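Local coordinates for DUF3247 family protein (Xanthomonas campestris pv. campestris, PDB 2E12) that is of unknown function but adopts a variant of the Sm-like fold and, by analogy with Sm and Lsm proteins, may act in RNA-related processes, at residues G43-A46 with V47-I51. Residues are numbered along the deposited sequence; the frame is centred on the assembly and turned at random.
Sequences GTVA and VRPTI
The carbonyl of Val47 meets the side chain of Val45: Val47 O lies 3.4 Å from the CG1 methyl of Val45. With CG1 anti to the backbone N (chi1 180°), Val45 reaches forward along the chain, while its other methyl, CG2, sits beside that N. Between the two valines the chain bends at Ala46, whose phi and psi of -59° and -46° are helical rather than extended. Val45 O and Val47 N consequently approach to 3.4 Å, but at an angle too poor for a hydrogen bond. The bond from CA to CB of Val47 points away from 43-46, although CB still touches the carbonyl group of Ala46. Arg48 also leads away; its side chain runs out extended through the first two torsions and then turns at the third, and NH2 forms a salt bridge with Asp26 OD2. The bend at Ala46 lies within the break in strand 44-55, an outermost strand of its sheet within this chain, which pairs antiparallel with 61-70 in the bent-sheet architecture of this Sm-like variant; Gly43 marks the corner where the chain passes from one three-stranded sheet to the other. Before the break, the backbone of Val45 is hydrogen-bonded to Gln28 and Glu29, and Gln28 NE2 also donates to Ala46 O. Buried Pro49, which also touches Met83, then meets the same methyl, its CD 4.2 Å from Val45 CG1 in a loose apolar contact.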
loop_
_atom_site.group_PDB
_atom_site.type_symbol
_atom_site.label_atom_id
_atom_site.label_comp_id
_atom_site.label_asym_id
_atom_site.label_seq_id
_atom_site.Cartn_x
_atom_site.Cartn_y
_atom_site.Cartn_z
ATOM N N GLY A 43 -5.790 6.166 20.752
ATOM C CA GLY A 43 -4.775 6.889 21.481
ATOM C C GLY A 43 -3.839 7.654 20.588
ATOM O O GLY A 43 -4.179 7.986 19.442
ATOM N N THR A 44 -2.649 7.933 21.106
ATOM C CA THR A 44 -1.665 8.664 20.325
ATOM C C THR A 44 -0.508 7.777 19.875
ATOM O O THR A 44 0.050 7.010 20.660
ATOM C CB THR A 44 -1.090 9.854 21.125
ATOM O OG1 THR A 44 -2.153 10.569 21.763
ATOM C CG2 THR A 44 -0.370 10.815 20.186
ATOM N N VAL A 45 -0.180 7.872 18.590
ATOM C CA VAL A 45 0.944 7.138 18.009
ATOM C C VAL A 45 2.197 7.707 18.680
ATOM O O VAL A 45 2.560 8.848 18.429
ATOM C CB VAL A 45 1.064 7.402 16.491
ATOM C CG1 VAL A 45 2.259 6.617 15.913
ATOM C CG2 VAL A 45 -0.231 7.007 15.782
ATOM N N ALA A 46 2.858 6.913 19.522
ATOM C CA ALA A 46 4.057 7.385 20.219
ATOM C C ALA A 46 5.165 7.819 19.262
ATOM O O ALA A 46 5.766 8.869 19.433
ATOM C CB ALA A 46 4.580 6.297 21.163
ATOM N N VAL A 47 5.432 7.002 18.250
ATOM C CA VAL A 47 6.475 7.307 17.282
ATOM C C VAL A 47 6.085 6.649 15.953
ATOM O O VAL A 47 5.514 5.560 15.956
ATOM C CB VAL A 47 7.842 6.776 17.787
ATOM C CG1 VAL A 47 7.825 5.251 17.855
ATOM C CG2 VAL A 47 8.969 7.267 16.899
ATOM N N ARG A 48 6.362 7.307 14.826
ATOM C CA ARG A 48 6.007 6.725 13.530
ATOM C C ARG A 48 6.649 5.347 13.459
ATOM O O ARG A 48 7.857 5.211 13.652
ATOM C CB ARG A 48 6.512 7.591 12.366
ATOM C CG ARG A 48 6.192 6.997 10.989
ATOM C CD ARG A 48 6.827 7.789 9.842
ATOM N NE ARG A 48 6.211 9.099 9.648
ATOM C CZ ARG A 48 6.553 9.952 8.687
ATOM N NH1 ARG A 48 7.509 9.639 7.825
ATOM N NH2 ARG A 48 5.938 11.123 8.588
ATOM N N PRO A 49 5.844 4.304 13.203
ATOM C CA PRO A 49 6.386 2.943 13.123
ATOM C C PRO A 49 7.118 2.686 11.811
ATOM O O PRO A 49 6.981 3.448 10.852
ATOM C CB PRO A 49 5.146 2.074 13.277
ATOM C CG PRO A 49 4.092 2.889 12.601
ATOM C CD PRO A 49 4.372 4.287 13.114
ATOM N N THR A 50 7.897 1.610 11.780
ATOM C CA THR A 50 8.656 1.257 10.585
ATOM C C THR A 50 8.480 -0.223 10.284
ATOM O O THR A 50 8.348 -1.034 11.202
ATOM C CB THR A 50 10.155 1.530 10.794
ATOM O OG1 THR A 50 10.655 0.661 11.818
ATOM C CG2 THR A 50 10.378 2.976 11.218
ATOM N N ILE A 51 8.459 -0.574 9.004
ATOM C CA ILE A 51 8.326 -1.975 8.616
ATOM C C ILE A 51 9.743 -2.535 8.525
ATOM O O ILE A 51 10.618 -1.912 7.912
ATOM C CB ILE A 51 7.620 -2.118 7.244
ATOM C CG1 ILE A 51 6.236 -1.461 7.301
ATOM C CG2 ILE A 51 7.488 -3.585 6.874
ATOM C CD1 ILE A 51 5.316 -2.013 8.383
#